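Local coordinates for protein cytochrome c-550 (Paracoccus denitrificans, PDB 1COT) that probably carries electrons between redox partners by means of a covalently attached heme c, at residues 79-84 with 106-111. Sequence-based numbering, arbitrary orientation.
With HEC (heme c), chain B.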
ATOM      1  N   TYR A  79      -8.291   0.077  -0.514  1.00 11.87           N
ATOM      2  CA  TYR A  79      -7.444   0.306  -1.667  1.00 11.70           C
ATOM      3  C   TYR A  79      -6.951  -0.969  -2.355  1.00 14.24           C
ATOM      4  O   TYR A  79      -7.020  -1.077  -3.586  1.00 12.56           O
ATOM      5  CB  TYR A  79      -6.253   1.141  -1.198  1.00 12.72           C
ATOM      6  CG  TYR A  79      -5.200   1.352  -2.252  1.00 11.56           C
ATOM      7  CD1 TYR A  79      -5.367   2.358  -3.201  1.00  9.61           C
ATOM      8  CD2 TYR A  79      -4.044   0.565  -2.274  1.00 12.33           C
ATOM      9  CE1 TYR A  79      -4.372   2.540  -4.164  1.00 13.43           C
ATOM     10  CE2 TYR A  79      -3.036   0.732  -3.229  1.00  9.03           C
ATOM     11  CZ  TYR A  79      -3.223   1.743  -4.172  1.00 12.83           C
ATOM     12  OH  TYR A  79      -2.259   1.941  -5.122  1.00 13.29           O
ATOM     13  N   VAL A  80      -6.439  -1.948  -1.595  1.00  7.96           N
ATOM     14  CA  VAL A  80      -5.934  -3.178  -2.218  1.00  8.63           C
ATOM     15  C   VAL A  80      -7.035  -3.997  -2.838  1.00  8.80           C
ATOM     16  O   VAL A  80      -6.769  -4.874  -3.663  1.00 11.83           O
ATOM     17  CB  VAL A  80      -5.017  -4.065  -1.387  1.00 19.22           C
ATOM     18  CG1 VAL A  80      -3.895  -3.257  -0.757  1.00 17.87           C
ATOM     19  CG2 VAL A  80      -5.791  -4.804  -0.291  1.00 15.40           C
ATOM     20  N   THR A  81      -8.264  -3.722  -2.427  1.00 11.63           N
ATOM     21  CA  THR A  81      -9.375  -4.451  -2.990  1.00 13.08           C
ATOM     22  C   THR A  81      -9.409  -4.135  -4.484  1.00 18.38           C
ATOM     23  O   THR A  81      -9.606  -5.013  -5.319  1.00 12.31           O
ATOM     24  CB  THR A  81     -10.704  -4.061  -2.325  1.00 10.78           C
ATOM     25  OG1 THR A  81     -10.639  -4.384  -0.952  1.00  9.73           O
ATOM     26  CG2 THR A  81     -11.835  -4.838  -2.985  1.00 10.21           C
ATOM     27  N   ASP A  82      -9.193  -2.868  -4.813  1.00 10.11           N
ATOM     28  CA  ASP A  82      -9.175  -2.396  -6.184  1.00 11.75           C
ATOM     29  C   ASP A  82      -8.825  -0.928  -6.147  1.00  5.45           C
ATOM     30  O   ASP A  82      -9.650  -0.080  -5.818  1.00 10.50           O
ATOM     31  CB  ASP A  82     -10.501  -2.583  -6.941  1.00 12.41           C
ATOM     32  CG  ASP A  82     -10.407  -2.297  -8.415  1.00 21.44           C
ATOM     33  OD1 ASP A  82      -9.309  -1.696  -8.808  1.00 16.75           O
ATOM     34  OD2 ASP A  82     -11.292  -2.598  -9.183  1.00 19.44           O
ATOM     35  N   PRO A  83      -7.582  -0.646  -6.464  1.00  9.80           N
ATOM     36  CA  PRO A  83      -7.107   0.720  -6.437  1.00 10.54           C
ATOM     37  C   PRO A  83      -7.895   1.723  -7.251  1.00 15.68           C
ATOM     38  O   PRO A  83      -8.092   2.874  -6.837  1.00 13.54           O
ATOM     39  CB  PRO A  83      -5.664   0.644  -6.946  1.00  9.76           C
ATOM     40  CG  PRO A  83      -5.216  -0.783  -6.683  1.00 14.77           C
ATOM     41  CD  PRO A  83      -6.482  -1.607  -6.742  1.00 13.28           C
ATOM     42  N   LYS A  84      -8.351   1.286  -8.418  1.00 13.71           N
ATOM     43  CA  LYS A  84      -9.101   2.117  -9.334  1.00 14.47           C
ATOM     44  C   LYS A  84     -10.251   2.903  -8.741  1.00 15.45           C
ATOM     45  O   LYS A  84     -10.248   4.136  -8.714  1.00 16.56           O
ATOM     46  CB  LYS A  84      -9.408   1.440 -10.659  1.00 12.73           C
ATOM     47  CG  LYS A  84     -10.120   2.349 -11.656  1.00 26.25           C
ATOM     48  CD  LYS A  84      -9.387   3.623 -12.082  1.00 54.38           C
ATOM     49  CE  LYS A  84     -10.213   4.555 -12.960  1.00 41.61           C
ATOM     50  NZ  LYS A  84      -9.648   4.785 -14.294  1.00 78.09           N
ATOM     51  N   LYS A 106      -9.948 -10.939  -1.750  1.00 14.01           N
ATOM     52  CA  LYS A 106     -10.220 -11.653  -0.528  1.00 19.67           C
ATOM     53  C   LYS A 106      -8.955 -11.669   0.313  1.00 17.25           C
ATOM     54  O   LYS A 106      -7.861 -11.470  -0.206  1.00 16.47           O
ATOM     55  CB  LYS A 106     -10.734 -13.061  -0.779  1.00 26.99           C
ATOM     56  CG  LYS A 106      -9.648 -13.935  -1.388  1.00 22.12           C
ATOM     57  CD  LYS A 106     -10.081 -15.301  -1.897  1.00100.00           C
ATOM     58  CE  LYS A 106      -8.927 -16.277  -2.087  1.00100.00           C
ATOM     59  NZ  LYS A 106      -9.351 -17.685  -2.155  1.00100.00           N
ATOM     60  N   ASN A 107      -9.114 -11.882   1.612  1.00 13.59           N
ATOM     61  CA  ASN A 107      -7.979 -11.923   2.520  1.00 15.49           C
ATOM     62  C   ASN A 107      -7.216 -10.625   2.660  1.00 15.18           C
ATOM     63  O   ASN A 107      -6.053 -10.612   3.045  1.00 16.40           O
ATOM     64  CB  ASN A 107      -6.984 -13.039   2.163  1.00 10.65           C
ATOM     65  CG  ASN A 107      -7.702 -14.364   2.177  1.00 24.24           C
ATOM     66  OD1 ASN A 107      -8.522 -14.637   3.063  1.00 30.59           O
ATOM     67  ND2 ASN A 107      -7.409 -15.185   1.173  1.00 22.81           N
ATOM     68  N   GLN A 108      -7.903  -9.530   2.341  1.00 14.73           N
ATOM     69  CA  GLN A 108      -7.299  -8.207   2.433  1.00 15.56           C
ATOM     70  C   GLN A 108      -6.837  -7.890   3.854  1.00 12.74           C
ATOM     71  O   GLN A 108      -5.751  -7.367   4.063  1.00 11.77           O
ATOM     72  CB  GLN A 108      -8.213  -7.083   1.883  1.00 13.26           C
ATOM     73  CG  GLN A 108      -8.681  -7.273   0.426  1.00  9.71           C
ATOM     74  CD  GLN A 108     -10.057  -7.882   0.426  1.00 14.73           C
ATOM     75  OE1 GLN A 108     -10.297  -8.896   1.085  1.00 18.06           O
ATOM     76  NE2 GLN A 108     -10.980  -7.272  -0.308  1.00 16.18           N
ATOM     77  N   ALA A 109      -7.662  -8.204   4.845  1.00 12.96           N
ATOM     78  CA  ALA A 109      -7.305  -7.933   6.227  1.00 12.96           C
ATOM     79  C   ALA A 109      -6.040  -8.646   6.702  1.00 14.37           C
ATOM     80  O   ALA A 109      -5.285  -8.106   7.505  1.00 13.80           O
ATOM     81  CB  ALA A 109      -8.463  -8.263   7.155  1.00 13.41           C
ATOM     82  N   ASP A 110      -5.810  -9.858   6.207  1.00 13.20           N
ATOM     83  CA  ASP A 110      -4.634 -10.602   6.605  1.00 10.02           C
ATOM     84  C   ASP A 110      -3.383  -9.936   6.081  1.00 11.57           C
ATOM     85  O   ASP A 110      -2.424  -9.714   6.802  1.00 11.61           O
ATOM     86  CB  ASP A 110      -4.692 -12.007   6.012  1.00  9.38           C
ATOM     87  CG  ASP A 110      -5.806 -12.838   6.559  1.00 16.84           C
ATOM     88  OD1 ASP A 110      -6.231 -12.486   7.741  1.00 15.09           O
ATOM     89  OD2 ASP A 110      -6.269 -13.771   5.941  1.00 22.24           O
ATOM     90  N   VAL A 111      -3.405  -9.614   4.787  1.00 11.67           N
ATOM     91  CA  VAL A 111      -2.237  -8.970   4.229  1.00 13.72           C
ATOM     92  C   VAL A 111      -2.008  -7.630   4.918  1.00 11.80           C
ATOM     93  O   VAL A 111      -0.874  -7.246   5.197  1.00 12.03           O
ATOM     94  CB  VAL A 111      -2.192  -8.936   2.699  1.00 16.21           C
ATOM     95  CG1 VAL A 111      -3.082  -7.828   2.146  1.00 14.83           C
ATOM     96  CG2 VAL A 111      -0.761  -8.739   2.224  1.00 17.70           C
TER
HETATM   97 FE   HEC B 130       1.006  -2.355  -4.898  1.00 11.12          FE
HETATM   98  CHA HEC B 130       1.314   0.983  -4.668  1.00  9.37           C
HETATM   99  CHB HEC B 130      -0.161  -2.493  -1.748  1.00 14.03           C
HETATM  100  CHC HEC B 130       0.689  -5.729  -5.135  1.00  9.34           C
HETATM  101  CHD HEC B 130       2.300  -2.292  -8.023  1.00 11.80           C
HETATM  102  NA  HEC B 130       0.629  -1.039  -3.485  1.00  8.46           N
HETATM  103  C1A HEC B 130       0.841   0.330  -3.592  1.00  8.80           C
HETATM  104  C2A HEC B 130       0.462   0.964  -2.349  1.00 10.51           C
HETATM  105  C3A HEC B 130       0.040   0.003  -1.508  1.00 12.26           C
HETATM  106  C4A HEC B 130       0.151  -1.233  -2.215  1.00  9.42           C
HETATM  107  CMA HEC B 130      -0.467   0.153  -0.093  1.00 10.82           C
HETATM  108  CAA HEC B 130       0.537   2.444  -2.084  1.00  7.76           C
HETATM  109  CBA HEC B 130       1.896   2.763  -1.443  1.00 14.97           C
HETATM  110  CGA HEC B 130       2.123   4.211  -0.999  1.00 10.37           C
HETATM  111  O1A HEC B 130       3.296   4.437  -0.878  1.00 14.30           O
HETATM  112  O2A HEC B 130       1.274   5.041  -0.783  1.00 11.72           O
HETATM  113  NB  HEC B 130       0.381  -3.810  -3.730  1.00 10.52           N
HETATM  114  C1B HEC B 130      -0.006  -3.645  -2.436  1.00  9.51           C
HETATM  115  C2B HEC B 130      -0.332  -4.931  -1.901  1.00  9.38           C
HETATM  116  C3B HEC B 130      -0.101  -5.814  -2.860  1.00 12.95           C
HETATM  117  C4B HEC B 130       0.331  -5.116  -3.991  1.00 11.42           C
HETATM  118  CMB HEC B 130      -0.872  -5.137  -0.474  1.00  9.42           C
HETATM  119  CAB HEC B 130      -0.405  -7.257  -2.801  1.00 15.18           C
HETATM  120  CBB HEC B 130      -1.782  -7.767  -2.485  1.00 10.36           C
HETATM  121  NC  HEC B 130       1.371  -3.713  -6.252  1.00 10.15           N
HETATM  122  C1C HEC B 130       1.201  -5.070  -6.195  1.00 10.49           C
HETATM  123  C2C HEC B 130       1.646  -5.695  -7.422  1.00 10.71           C
HETATM  124  C3C HEC B 130       2.113  -4.714  -8.225  1.00 10.48           C
HETATM  125  C4C HEC B 130       1.955  -3.496  -7.491  1.00  8.19           C
HETATM  126  CMC HEC B 130       1.582  -7.189  -7.718  1.00 13.40           C
HETATM  127  CAC HEC B 130       2.709  -4.797  -9.604  1.00 12.59           C
HETATM  128  CBC HEC B 130       2.372  -5.749 -10.708  1.00  9.65           C
HETATM  129  ND  HEC B 130       1.644  -0.931  -6.127  1.00 11.41           N
HETATM  130  C1D HEC B 130       2.160  -1.118  -7.384  1.00  8.97           C
HETATM  131  C2D HEC B 130       2.536   0.172  -7.933  1.00  8.71           C
HETATM  132  C3D HEC B 130       2.265   1.066  -6.963  1.00  8.09           C
HETATM  133  C4D HEC B 130       1.697   0.390  -5.853  1.00 13.02           C
HETATM  134  CMD HEC B 130       3.108   0.422  -9.310  1.00 11.55           C
HETATM  135  CAD HEC B 130       2.376   2.537  -7.077  1.00 11.73           C
HETATM  136  CBD HEC B 130       0.929   2.945  -7.494  1.00 14.11           C
HETATM  137  CGD HEC B 130       0.734   4.281  -8.107  1.00 21.69           C
HETATM  138  O1D HEC B 130       1.595   5.123  -8.199  1.00 12.72           O
HETATM  139  O2D HEC B 130      -0.434   4.498  -8.520  1.00 13.49           O
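Q108, in the first turn of helix 108-117, reaches across to V80 and T81 of the segment 79-84 and meets each with a different part of its side chain. The aliphatic part lies against V80: CG2 of V80 is 3.9 Å from CG of Q108, with CB of Q108 scarcely farther, and the two side chains run past each other in opposite directions. The amide then turns to T81. A bend at chi2 swings it away from the line of the aliphatic carbons, and NE2 of Q108 donates to OG1 of T81 over 3.0 Å. The bond is moderately bent, 149° at the hydrogen, and the hydroxyl sits 21° out of the amide plane. The methyl CG2 of T81 packs beside NE2 of Q108 at 3.7 Å. T81 keeps its OG1 next to its own backbone N (chi1 -62°), where the hydroxyl also bonds to I77 O, four residues back; the amide therefore adds a second partner to an oxygen already bonded to I77 O. I77 also touches the side chain of Q108.

The branches of V80 divide their work. While CG2 faces Q108, CG1 of V80 lies over the heme periphery, 3.6 Å from methyl carbon CMB, and Y79 brings CE2 equally near to C3A of the pyrrole. The V80 side chain is about 5 Å from that of M100, an axial ligand of the iron, so the last helix of this c-type cytochrome backs the methionine side of the heme pocket here. Were Q108 an alanine, T81 OG1 would probably lose this donor and the cover over CG2 of V80 would thin, since CG goes and CB stays. The contact thus pairs a small aliphatic contact, made by a residue that also lines the heme pocket, with one neutral hydrogen bond between two partly exposed side chains, joining helix 108-117 to a heme-lining helix without any charge.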